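Local coordinates for N-acetyl-L-2,4-diaminobutyric acid deacetylase (Ruegeria pomeroyi, PDB 6TWL), which probably removes the acetyl group from N-acetyl-L-2,4-diaminobutyrate by zinc-dependent hydrolysis, a step in the breakdown of the stress protectant ectoine, at residues Leu250-Asp255 with Leu306-His311; Asp281-Val286 with Cys321-Gly326; Val141-Gly146 with Lys226-Val231; Pro88-Pro93 with Glu123-Tyr128. One frame throughout, in Å; residues are numbered along the deposited sequence.

Contact 1. Residues Leu250-Asp255 with Leu306-His311; sequences LTMPDD and LVISRH
L250 forks between two side chains of the strand 305-311, sending one methyl to L306 and the other to I308. All three pairs across the contact are apolar, and no hydrogen bond joins 250-255 to 306-311. CD1 of L250 meets CG2 of I308 at 3.6 Å as the two side chains run antiparallel alongside each other. Its other branch, CD2, reaches CD1 of L306 at 4.0 Å, and here the side chains lie roughly perpendicular. I308 is shared as well: its CG1 is flanked by both the backbone N and the carbonyl carbon (chi1 58°), which sends CD1 to M252 while CG2 stays with L250. The sulfur is the touching atom of M252, with SD 3.7 Å from I308 CD1; the chain bends at chi3 (40°). I308 and S309 form a classic beta bulge opposite V324. Y181, on the neighbouring strand 181-184, touches both leucines. The contact thus joins the edge strand 248-251 of the large mixed sheet to the all-beta C-terminal part. With methyls and a thioether sulfur meeting and no polar bond between the segments, the fit probably depends on shape complementarity, the partly exposed M252 lying at its margin.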
loop_
_atom_site.group_PDB
_atom_site.type_symbol
_atom_site.label_atom_id
_atom_site.label_comp_id
_atom_site.label_asym_id
_atom_site.label_seq_id
_atom_site.Cartn_x
_atom_site.Cartn_y
_atom_site.Cartn_z
ATOM N N LEU A 250 6.695 7.765 -13.634
ATOM C CA LEU A 250 7.559 6.630 -13.907
ATOM C C LEU A 250 6.730 5.427 -14.329
ATOM O O LEU A 250 5.562 5.289 -13.954
ATOM C CB LEU A 250 8.398 6.258 -12.681
ATOM C CG LEU A 250 9.206 7.389 -12.047
ATOM C CD1 LEU A 250 9.538 7.045 -10.609
ATOM C CD2 LEU A 250 10.471 7.652 -12.848
ATOM N N THR A 251 7.354 4.560 -15.122
ATOM C CA THR A 251 6.778 3.288 -15.524
ATOM C C THR A 251 7.817 2.195 -15.330
ATOM O O THR A 251 9.023 2.442 -15.407
ATOM C CB THR A 251 6.315 3.300 -16.994
ATOM O OG1 THR A 251 7.458 3.332 -17.856
ATOM C CG2 THR A 251 5.433 4.508 -17.283
ATOM N N MET A 252 7.335 0.979 -15.066
ATOM C CA MET A 252 8.167 -0.220 -14.996
ATOM C C MET A 252 7.677 -1.162 -16.089
ATOM O O MET A 252 6.914 -2.102 -15.820
ATOM C CB MET A 252 8.102 -0.876 -13.620
ATOM C CG MET A 252 8.865 -0.143 -12.529
ATOM S SD MET A 252 8.124 -0.449 -10.919
ATOM C CE MET A 252 7.737 -2.188 -11.071
ATOM N N PRO A 253 8.099 -0.943 -17.337
ATOM C CA PRO A 253 7.496 -1.647 -18.473
ATOM C C PRO A 253 8.081 -3.015 -18.783
ATOM O O PRO A 253 7.521 -3.723 -19.632
ATOM C CB PRO A 253 7.773 -0.683 -19.634
ATOM C CG PRO A 253 9.087 -0.060 -19.272
ATOM C CD PRO A 253 9.123 0.026 -17.764
ATOM N N ASP A 254 9.167 -3.411 -18.126
ATOM C CA ASP A 254 9.929 -4.573 -18.551
ATOM C C ASP A 254 10.528 -5.249 -17.327
ATOM O O ASP A 254 10.720 -4.623 -16.281
ATOM C CB ASP A 254 11.033 -4.161 -19.537
ATOM C CG ASP A 254 11.393 -5.262 -20.515
ATOM O OD1 ASP A 254 11.829 -6.342 -20.066
ATOM O OD2 ASP A 254 11.250 -5.038 -21.735
ATOM N N ASP A 255 10.824 -6.544 -17.466
ATOM C CA ASP A 255 11.586 -7.228 -16.428
ATOM C C ASP A 255 13.017 -6.722 -16.346
ATOM O O ASP A 255 13.709 -7.014 -15.366
ATOM C CB ASP A 255 11.579 -8.738 -16.665
ATOM C CG ASP A 255 10.533 -9.451 -15.831
ATOM O OD1 ASP A 255 9.631 -8.767 -15.303
ATOM O OD2 ASP A 255 10.616 -10.690 -15.698
ATOM N N LEU A 306 15.498 6.006 -13.288
ATOM C CA LEU A 306 15.738 6.416 -11.912
ATOM C C LEU A 306 15.682 5.201 -10.998
ATOM O O LEU A 306 14.778 4.367 -11.119
ATOM C CB LEU A 306 14.701 7.447 -11.451
ATOM C CG LEU A 306 14.621 8.777 -12.199
ATOM C CD1 LEU A 306 13.653 9.719 -11.505
ATOM C CD2 LEU A 306 15.988 9.414 -12.309
ATOM N N VAL A 307 16.642 5.101 -10.081
ATOM C CA VAL A 307 16.596 4.052 -9.066
ATOM C C VAL A 307 15.438 4.370 -8.124
ATOM O O VAL A 307 15.465 5.376 -7.410
ATOM C CB VAL A 307 17.921 3.935 -8.304
ATOM C CG1 VAL A 307 18.021 2.575 -7.621
ATOM C CG2 VAL A 307 19.090 4.144 -9.245
ATOM N N ILE A 308 14.414 3.521 -8.131
ATOM C CA ILE A 308 13.214 3.743 -7.331
ATOM C C ILE A 308 13.101 2.776 -6.166
ATOM O O ILE A 308 12.246 2.985 -5.288
ATOM C CB ILE A 308 11.941 3.678 -8.200
ATOM C CG1 ILE A 308 11.842 2.318 -8.896
ATOM C CG2 ILE A 308 11.955 4.789 -9.231
ATOM C CD1 ILE A 308 10.431 1.937 -9.290
ATOM N N SER A 309 13.924 1.732 -6.124
ATOM C CA SER A 309 13.912 0.773 -5.032
ATOM C C SER A 309 15.302 0.174 -4.890
ATOM O O SER A 309 16.057 0.091 -5.863
ATOM C CB SER A 309 12.884 -0.337 -5.261
ATOM O OG SER A 309 12.657 -1.065 -4.068
ATOM N N ARG A 310 15.630 -0.243 -3.670
ATOM C CA ARG A 310 16.937 -0.821 -3.393
ATOM C C ARG A 310 16.829 -1.790 -2.227
ATOM O O ARG A 310 15.994 -1.620 -1.335
ATOM C CB ARG A 310 17.978 0.259 -3.074
ATOM C CG ARG A 310 17.581 1.196 -1.941
ATOM C CD ARG A 310 18.799 1.727 -1.195
ATOM N NE ARG A 310 19.596 0.655 -0.605
ATOM C CZ ARG A 310 20.462 0.827 0.389
ATOM N NH1 ARG A 310 20.647 2.031 0.912
ATOM N NH2 ARG A 310 21.142 -0.208 0.862
ATOM N N HIS A 311 17.677 -2.818 -2.252
ATOM C CA HIS A 311 17.847 -3.673 -1.085
ATOM C C HIS A 311 18.288 -2.835 0.107
ATOM O O HIS A 311 19.239 -2.053 0.018
ATOM C CB HIS A 311 18.878 -4.763 -1.379
ATOM C CG HIS A 311 19.045 -5.757 -0.273
ATOM N ND1 HIS A 311 18.159 -6.790 -0.059
ATOM C CD2 HIS A 311 20.006 -5.885 0.674
ATOM C CE1 HIS A 311 18.562 -7.507 0.975
ATOM N NE2 HIS A 311 19.681 -6.979 1.438
#

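Contact 2. Residues Asp281-Val286 with Cys321-Gly326; sequences DLLARV and CVAVVG
L283 has CG anti to its carbonyl carbon (chi1 -66°) and V322 has CG1 anti to its backbone N (chi1 168°); these settings bring a leucine branch and a valine branch onto the two alanines, A323 and A284. Each strand supplies one alanine and one larger apolar residue, and each pair is placed by a classic beta bulge: L283 and A284 share Y299 as the residue opposite them, V322 and A323 share V259. The bulges let two consecutive residues turn their side chains toward the other segment, where a regular strand would alternate them. The strands 282-287 and 321-326 belong to different antiparallel sheets of the C-terminal all-beta region, so the contact is sheet-on-sheet packing, not edge pairing. No hydrogen bond crosses, and the CA atoms of L283 and A323 are 7.3 Å apart, as are those of A284 and V322. All four residues are buried. V322 also touches Y299 and F267 of the sheet that carries L283, and L283 in turn reaches V259 of the strand beside 321-326, so the side chains interleave between the layers. The site lies away from the zinc ligands. CD1 of L283 comes to 4.1 Å from CB of A323, whereas the tighter meeting is that of A284 CB with V322 CG1 at 3.7 Å.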
loop_
_atom_site.group_PDB
_atom_site.type_symbol
_atom_site.label_atom_id
_atom_site.label_comp_id
_atom_site.label_asym_id
_atom_site.label_seq_id
_atom_site.Cartn_x
_atom_site.Cartn_y
_atom_site.Cartn_z
ATOM N N ASP A 281 25.466 1.317 -15.975
ATOM C CA ASP A 281 26.058 1.892 -14.774
ATOM C C ASP A 281 26.044 0.883 -13.631
ATOM O O ASP A 281 25.202 -0.016 -13.573
ATOM C CB ASP A 281 25.310 3.155 -14.352
ATOM C CG ASP A 281 25.603 4.341 -15.248
ATOM O OD1 ASP A 281 26.378 4.185 -16.215
ATOM O OD2 ASP A 281 25.055 5.431 -14.981
ATOM N N LEU A 282 26.989 1.049 -12.709
ATOM C CA LEU A 282 27.112 0.163 -11.558
ATOM C C LEU A 282 26.091 0.554 -10.494
ATOM O O LEU A 282 26.094 1.691 -10.012
ATOM C CB LEU A 282 28.530 0.226 -10.997
ATOM C CG LEU A 282 28.890 -0.779 -9.906
ATOM C CD1 LEU A 282 28.882 -2.173 -10.484
ATOM C CD2 LEU A 282 30.248 -0.456 -9.304
ATOM N N LEU A 283 25.217 -0.387 -10.131
ATOM C CA LEU A 283 24.221 -0.150 -9.092
ATOM C C LEU A 283 24.737 -0.487 -7.699
ATOM O O LEU A 283 24.492 0.266 -6.750
ATOM C CB LEU A 283 22.957 -0.972 -9.360
ATOM C CG LEU A 283 22.093 -0.685 -10.586
ATOM C CD1 LEU A 283 21.090 -1.813 -10.772
ATOM C CD2 LEU A 283 21.382 0.649 -10.443
ATOM N N ALA A 284 25.444 -1.604 -7.556
ATOM C CA ALA A 284 25.782 -2.115 -6.237
ATOM C C ALA A 284 26.928 -3.107 -6.349
ATOM O O ALA A 284 27.187 -3.673 -7.416
ATOM C CB ALA A 284 24.570 -2.778 -5.571
ATOM N N ARG A 285 27.612 -3.302 -5.224
ATOM C CA ARG A 285 28.628 -4.330 -5.067
ATOM C C ARG A 285 28.242 -5.243 -3.913
ATOM O O ARG A 285 27.655 -4.801 -2.921
ATOM C CB ARG A 285 30.011 -3.729 -4.788
ATOM C CG ARG A 285 30.701 -3.116 -5.985
ATOM C CD ARG A 285 31.998 -2.448 -5.557
ATOM N NE ARG A 285 32.581 -1.644 -6.624
ATOM C CZ ARG A 285 33.289 -0.538 -6.419
ATOM N NH1 ARG A 285 33.500 -0.102 -5.185
ATOM N NH2 ARG A 285 33.782 0.135 -7.450
ATOM N N VAL A 286 28.582 -6.520 -4.045
ATOM C CA VAL A 286 28.327 -7.515 -3.010
ATOM C C VAL A 286 29.665 -8.129 -2.627
ATOM O O VAL A 286 30.277 -8.851 -3.425
ATOM C CB VAL A 286 27.332 -8.587 -3.471
ATOM C CG1 VAL A 286 27.139 -9.625 -2.382
ATOM C CG2 VAL A 286 26.003 -7.946 -3.825
ATOM N N CYS A 321 16.176 -8.746 -4.585
ATOM C CA CYS A 321 16.227 -7.725 -5.624
ATOM C C CYS A 321 17.252 -6.667 -5.234
ATOM O O CYS A 321 17.154 -6.061 -4.159
ATOM C CB CYS A 321 14.850 -7.097 -5.837
ATOM S SG CYS A 321 14.852 -5.619 -6.884
ATOM N N VAL A 322 18.241 -6.450 -6.105
ATOM C CA VAL A 322 19.297 -5.486 -5.813
ATOM C C VAL A 322 18.756 -4.064 -5.905
ATOM O O VAL A 322 18.946 -3.249 -4.995
ATOM C CB VAL A 322 20.489 -5.702 -6.762
ATOM C CG1 VAL A 322 21.467 -4.537 -6.680
ATOM C CG2 VAL A 322 21.181 -7.022 -6.449
ATOM N N ALA A 323 18.067 -3.751 -7.001
ATOM C CA ALA A 323 17.514 -2.422 -7.219
ATOM C C ALA A 323 16.461 -2.502 -8.313
ATOM O O ALA A 323 16.439 -3.446 -9.108
ATOM C CB ALA A 323 18.602 -1.411 -7.599
ATOM N N VAL A 324 15.586 -1.498 -8.340
ATOM C CA VAL A 324 14.584 -1.341 -9.388
ATOM C C VAL A 324 14.760 0.033 -10.020
ATOM O O VAL A 324 15.012 1.021 -9.322
ATOM C CB VAL A 324 13.146 -1.512 -8.853
ATOM C CG1 VAL A 324 12.137 -1.379 -9.983
ATOM C CG2 VAL A 324 12.987 -2.855 -8.165
ATOM N N VAL A 325 14.626 0.089 -11.344
ATOM C CA VAL A 325 14.784 1.316 -12.117
ATOM C C VAL A 325 13.452 1.660 -12.772
ATOM O O VAL A 325 12.856 0.818 -13.454
ATOM C CB VAL A 325 15.888 1.173 -13.180
ATOM C CG1 VAL A 325 16.309 2.539 -13.682
ATOM C CG2 VAL A 325 17.079 0.406 -12.620
ATOM N N GLY A 326 12.992 2.893 -12.574
ATOM C CA GLY A 326 11.788 3.397 -13.225
ATOM C C GLY A 326 12.140 4.251 -14.427
ATOM O O GLY A 326 13.101 5.022 -14.394
#

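Contact 3. Residues Val141-Gly146 with Lys226-Val231; sequences VDFHSG and KGLRNV
V141 and V231 reach toward each other tip to tip, CG2 of V141 meeting CG1 of V231 at 3.9 Å. The two valines use different branches: CG2 of V141 is the methyl anti to the carbonyl carbon, whereas CG1 of V231 lies anti to the backbone N (chi1 154°). Two residues on from V141, and about one helical turn back from V231, L228 brings CD1 to the edge of the F143 ring, close to its plane, 4.3 Å from CE2. Neither F143 nor L228 leaves its backbone aimed straight at the other segment; both come nearer only at their ends. In F143 a chi1 of -74° carries the ring to the helix, and in L228 a chi2 of 52° folds the branch so that CD1 leads. The touching residues are all buried, and no hydrogen bond crosses between the segments. The apolar contact lies just before H144, in the loop that follows strand 139-142, a ligand seen to bind both zinc ions in this protein though no metal is present here; its NE2 is hydrogen-bonded to D195. Helix 218-234 packs on strand 139-142 of the central mixed sheet, within the catalytic domain of the aspartoacylase family, with helix 63-74 touching F143 and L228 through L68 and helix 167-177 touching F143 and V231 through F177.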
loop_
_atom_site.group_PDB
_atom_site.type_symbol
_atom_site.label_atom_id
_atom_site.label_comp_id
_atom_site.label_asym_id
_atom_site.label_seq_id
_atom_site.Cartn_x
_atom_site.Cartn_y
_atom_site.Cartn_z
ATOM N N VAL A 141 -7.881 3.182 -0.987
ATOM C CA VAL A 141 -6.486 3.589 -0.855
ATOM C C VAL A 141 -5.769 2.503 -0.073
ATOM O O VAL A 141 -6.096 2.274 1.096
ATOM C CB VAL A 141 -6.345 4.943 -0.145
ATOM C CG1 VAL A 141 -4.883 5.349 -0.078
ATOM C CG2 VAL A 141 -7.167 6.009 -0.851
ATOM N N ASP A 142 -4.796 1.836 -0.702
ATOM C CA ASP A 142 -4.074 0.735 -0.064
ATOM C C ASP A 142 -2.621 1.142 0.126
ATOM O O ASP A 142 -1.860 1.226 -0.844
ATOM C CB ASP A 142 -4.175 -0.559 -0.871
ATOM C CG ASP A 142 -3.809 -1.786 -0.044
ATOM O OD1 ASP A 142 -3.933 -1.723 1.197
ATOM O OD2 ASP A 142 -3.406 -2.814 -0.623
ATOM N N PHE A 143 -2.237 1.379 1.379
ATOM C CA PHE A 143 -0.872 1.769 1.701
ATOM C C PHE A 143 0.028 0.541 1.767
ATOM O O PHE A 143 -0.284 -0.432 2.462
ATOM C CB PHE A 143 -0.828 2.507 3.040
ATOM C CG PHE A 143 -1.354 3.912 2.985
ATOM C CD1 PHE A 143 -0.560 4.940 2.511
ATOM C CD2 PHE A 143 -2.635 4.208 3.427
ATOM C CE1 PHE A 143 -1.035 6.237 2.465
ATOM C CE2 PHE A 143 -3.117 5.505 3.384
ATOM C CZ PHE A 143 -2.315 6.521 2.902
ATOM N N HIS A 144 1.139 0.585 1.041
ATOM C CA HIS A 144 2.244 -0.338 1.242
ATOM C C HIS A 144 3.493 0.451 1.601
ATOM O O HIS A 144 3.550 1.677 1.469
ATOM C CB HIS A 144 2.546 -1.191 -0.001
ATOM C CG HIS A 144 1.340 -1.768 -0.668
ATOM N ND1 HIS A 144 0.469 -2.622 -0.029
ATOM C CD2 HIS A 144 0.885 -1.648 -1.938
ATOM C CE1 HIS A 144 -0.483 -2.987 -0.869
ATOM N NE2 HIS A 144 -0.254 -2.409 -2.035
ATOM N N SER A 145 4.500 -0.283 2.058
ATOM C CA SER A 145 5.861 0.218 2.142
ATOM C C SER A 145 6.788 -0.982 2.030
ATOM O O SER A 145 6.363 -2.134 2.152
ATOM C CB SER A 145 6.099 1.021 3.424
ATOM O OG SER A 145 5.838 2.398 3.203
ATOM N N GLY A 146 8.069 -0.697 1.786
ATOM C CA GLY A 146 8.997 -1.748 1.403
ATOM C C GLY A 146 9.136 -2.858 2.426
ATOM O O GLY A 146 9.411 -4.005 2.066
ATOM N N LYS A 226 -0.560 14.230 3.466
ATOM C CA LYS A 226 -0.958 15.102 2.367
ATOM C C LYS A 226 -1.640 14.309 1.258
ATOM O O LYS A 226 -2.699 14.702 0.756
ATOM C CB LYS A 226 0.260 15.849 1.825
ATOM C CG LYS A 226 0.078 16.379 0.413
ATOM C CD LYS A 226 1.413 16.617 -0.272
ATOM C CE LYS A 226 1.237 16.762 -1.775
ATOM N NZ LYS A 226 2.544 16.861 -2.482
ATOM N N GLY A 227 -1.044 13.180 0.867
ATOM C CA GLY A 227 -1.644 12.364 -0.177
ATOM C C GLY A 227 -3.007 11.828 0.216
ATOM O O GLY A 227 -3.914 11.739 -0.615
ATOM N N LEU A 228 -3.173 11.472 1.491
ATOM C CA LEU A 228 -4.467 10.997 1.968
ATOM C C LEU A 228 -5.519 12.098 1.880
ATOM O O LEU A 228 -6.622 11.877 1.367
ATOM C CB LEU A 228 -4.331 10.483 3.403
ATOM C CG LEU A 228 -5.505 9.774 4.079
ATOM C CD1 LEU A 228 -6.037 8.635 3.225
ATOM C CD2 LEU A 228 -5.061 9.259 5.439
ATOM N N ARG A 229 -5.191 13.295 2.373
ATOM C CA ARG A 229 -6.147 14.399 2.344
ATOM C C ARG A 229 -6.482 14.801 0.913
ATOM O O ARG A 229 -7.653 15.004 0.570
ATOM C CB ARG A 229 -5.602 15.598 3.120
ATOM C CG ARG A 229 -6.707 16.500 3.651
ATOM C CD ARG A 229 -6.173 17.797 4.220
ATOM N NE ARG A 229 -5.259 18.451 3.292
ATOM C CZ ARG A 229 -5.444 19.665 2.787
ATOM N NH1 ARG A 229 -6.514 20.374 3.120
ATOM N NH2 ARG A 229 -4.553 20.172 1.948
ATOM N N ASN A 230 -5.455 14.955 0.072
ATOM C CA ASN A 230 -5.666 15.272 -1.338
ATOM C C ASN A 230 -6.671 14.321 -1.973
ATOM O O ASN A 230 -7.645 14.752 -2.601
ATOM C CB ASN A 230 -4.336 15.204 -2.091
ATOM C CG ASN A 230 -3.511 16.470 -1.962
ATOM O OD1 ASN A 230 -3.947 17.454 -1.366
ATOM N ND2 ASN A 230 -2.319 16.458 -2.551
ATOM N N VAL A 231 -6.449 13.018 -1.803
ATOM C CA VAL A 231 -7.291 12.019 -2.452
ATOM C C VAL A 231 -8.715 12.083 -1.910
ATOM O O VAL A 231 -9.687 11.915 -2.657
ATOM C CB VAL A 231 -6.659 10.622 -2.283
ATOM C CG1 VAL A 231 -7.698 9.538 -2.355
ATOM C CG2 VAL A 231 -5.598 10.400 -3.350
#

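Contact 4. Residues Pro88-Pro93 with Glu123-Tyr128; sequences PAFNYP and EKIADY
I125 points from helix 121-133 toward the loop 88-93 and is met there by two aromatic rings, F90 and Y92, each by a different branch. Y92 holds CG anti to its backbone N (chi1 -173°), which swings the ring toward the helix so that its side chain and that of I125 cross at a slant. CD1 of I125 lies 3.8 Å from CD1 of Y92 and 4.0 Å from its CE1, approaching obliquely. The shorter branch serves the other ring: CG2 of I125 is 4.4 Å from CE1 of F90, again oblique to the ring. The Y92 ring is also packed from within its own loop, where CB of P93, which follows a cis peptide bond, sits 3.5 Å above the plane over the ring centre. F90 goes on to meet F129 and, edge-to-face, Y194, so the isoleucine joins an aromatic cluster; the side chain of F90 lies about 8 Å from that of the zinc ligand H144. With methyl groups against aromatic carbons and no hydrogen bond between the segments, the helix and the loop after strand 82-87 are joined by dispersion and by exclusion of water.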
loop_
_atom_site.group_PDB
_atom_site.type_symbol
_atom_site.label_atom_id
_atom_site.label_comp_id
_atom_site.label_asym_id
_atom_site.label_seq_id
_atom_site.Cartn_x
_atom_site.Cartn_y
_atom_site.Cartn_z
ATOM N N PRO A 88 -6.655 0.703 9.859
ATOM C CA PRO A 88 -5.218 1.022 9.907
ATOM C C PRO A 88 -4.329 -0.198 9.788
ATOM O O PRO A 88 -3.219 -0.096 9.252
ATOM C CB PRO A 88 -5.053 1.698 11.277
ATOM C CG PRO A 88 -6.431 2.120 11.681
ATOM C CD PRO A 88 -7.349 1.091 11.099
ATOM N N ALA A 89 -4.775 -1.348 10.279
ATOM C CA ALA A 89 -3.989 -2.571 10.240
ATOM C C ALA A 89 -4.793 -3.653 9.539
ATOM O O ALA A 89 -5.927 -3.946 9.934
ATOM C CB ALA A 89 -3.591 -3.017 11.648
ATOM N N PHE A 90 -4.202 -4.240 8.501
ATOM C CA PHE A 90 -4.853 -5.254 7.684
ATOM C C PHE A 90 -3.974 -6.495 7.575
ATOM O O PHE A 90 -4.042 -7.233 6.590
ATOM C CB PHE A 90 -5.187 -4.690 6.302
ATOM C CG PHE A 90 -6.200 -5.491 5.538
ATOM C CD1 PHE A 90 -7.264 -6.096 6.187
ATOM C CD2 PHE A 90 -6.096 -5.624 4.163
ATOM C CE1 PHE A 90 -8.196 -6.831 5.478
ATOM C CE2 PHE A 90 -7.026 -6.354 3.449
ATOM C CZ PHE A 90 -8.076 -6.958 4.107
ATOM N N ASN A 91 -3.144 -6.734 8.590
ATOM C CA ASN A 91 -2.144 -7.799 8.576
ATOM C C ASN A 91 -2.572 -8.901 9.545
ATOM O O ASN A 91 -2.350 -8.800 10.755
ATOM C CB ASN A 91 -0.764 -7.248 8.931
ATOM C CG ASN A 91 -0.781 -6.392 10.184
ATOM O OD1 ASN A 91 -1.561 -5.446 10.293
ATOM N ND2 ASN A 91 0.078 -6.728 11.143
ATOM N N TYR A 92 -3.187 -9.947 9.000
ATOM C CA TYR A 92 -3.510 -11.129 9.780
ATOM C C TYR A 92 -2.230 -11.749 10.342
ATOM O O TYR A 92 -1.183 -11.730 9.688
ATOM C CB TYR A 92 -4.251 -12.136 8.900
ATOM C CG TYR A 92 -4.804 -13.345 9.621
ATOM C CD1 TYR A 92 -6.029 -13.288 10.269
ATOM C CD2 TYR A 92 -4.108 -14.546 9.637
ATOM C CE1 TYR A 92 -6.535 -14.386 10.926
ATOM C CE2 TYR A 92 -4.613 -15.655 10.288
ATOM C CZ TYR A 92 -5.830 -15.570 10.929
ATOM O OH TYR A 92 -6.337 -16.672 11.580
ATOM N N PRO A 93 -2.279 -12.308 11.564
ATOM C CA PRO A 93 -3.433 -12.368 12.464
ATOM C C PRO A 93 -3.438 -11.274 13.522
ATOM O O PRO A 93 -4.411 -11.122 14.263
ATOM C CB PRO A 93 -3.269 -13.734 13.120
ATOM C CG PRO A 93 -1.773 -13.874 13.249
ATOM C CD PRO A 93 -1.160 -13.123 12.076
ATOM N N GLU A 123 -10.206 -16.635 4.912
ATOM C CA GLU A 123 -11.173 -16.562 3.822
ATOM C C GLU A 123 -12.496 -15.958 4.274
ATOM O O GLU A 123 -13.216 -15.375 3.455
ATOM C CB GLU A 123 -11.391 -17.947 3.211
ATOM C CG GLU A 123 -10.101 -18.722 3.013
ATOM C CD GLU A 123 -10.302 -20.037 2.286
ATOM O OE1 GLU A 123 -11.391 -20.247 1.714
ATOM O OE2 GLU A 123 -9.369 -20.870 2.304
ATOM N N LYS A 124 -12.834 -16.083 5.560
ATOM C CA LYS A 124 -13.997 -15.376 6.085
ATOM C C LYS A 124 -13.754 -13.872 6.107
ATOM O O LYS A 124 -14.656 -13.085 5.797
ATOM C CB LYS A 124 -14.335 -15.888 7.486
ATOM C CG LYS A 124 -14.952 -17.281 7.513
ATOM C CD LYS A 124 -15.478 -17.637 8.899
ATOM C CE LYS A 124 -15.598 -19.145 9.080
ATOM N NZ LYS A 124 -16.284 -19.511 10.352
ATOM N N ILE A 125 -12.535 -13.459 6.460
ATOM C CA ILE A 125 -12.186 -12.042 6.448
ATOM C C ILE A 125 -12.178 -11.507 5.023
ATOM O O ILE A 125 -12.674 -10.404 4.756
ATOM C CB ILE A 125 -10.827 -11.826 7.141
ATOM C CG1 ILE A 125 -10.926 -12.163 8.630
ATOM C CG2 ILE A 125 -10.344 -10.397 6.941
ATOM C CD1 ILE A 125 -9.581 -12.273 9.319
ATOM N N ALA A 126 -11.613 -12.272 4.086
ATOM C CA ALA A 126 -11.589 -11.842 2.692
ATOM C C ALA A 126 -12.993 -11.788 2.106
ATOM O O ALA A 126 -13.320 -10.863 1.352
ATOM C CB ALA A 126 -10.698 -12.773 1.870
ATOM N N ASP A 127 -13.836 -12.772 2.434
ATOM C CA ASP A 127 -15.216 -12.760 1.958
ATOM C C ASP A 127 -15.974 -11.545 2.472
ATOM O O ASP A 127 -16.857 -11.027 1.780
ATOM C CB ASP A 127 -15.931 -14.044 2.380
ATOM C CG ASP A 127 -17.266 -14.224 1.682
ATOM O OD1 ASP A 127 -17.268 -14.528 0.473
ATOM O OD2 ASP A 127 -18.312 -14.061 2.344
ATOM N N TYR A 128 -15.650 -11.080 3.680
ATOM C CA TYR A 128 -16.273 -9.867 4.195
ATOM C C TYR A 128 -15.851 -8.652 3.378
ATOM O O TYR A 128 -16.695 -7.863 2.941
ATOM C CB TYR A 128 -15.913 -9.678 5.669
ATOM C CG TYR A 128 -16.728 -8.614 6.368
ATOM C CD1 TYR A 128 -18.034 -8.859 6.767
ATOM C CD2 TYR A 128 -16.187 -7.360 6.627
ATOM C CE1 TYR A 128 -18.780 -7.889 7.407
ATOM C CE2 TYR A 128 -16.925 -6.384 7.266
ATOM C CZ TYR A 128 -18.220 -6.654 7.654
ATOM O OH TYR A 128 -18.961 -5.687 8.290
#

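How the contacts relate
Along the chain contact 4 closes first, then contact 3, while contacts 1 and 2 come last and interlock, their segments alternating. Contacts 3 and 4 lie in the catalytic domain, centres about 19 Å apart, and helix 121-133 of contact 4 leads into strand 139-142 of contact 3. Contacts 1 and 2 are about 10 Å apart between centres and touch through neighbouring strands 305-311 and 321-326, with probable hydrogen bonds from G326 N to L306 O and from I308 N to V324 O. Contact 1 shares the large mixed sheet with contact 3, and so links the catalytic core to the C-terminal beta region, whose own sheets contact 2 packs together. Contacts 2 and 4 are farthest apart, about 35 Å between centres.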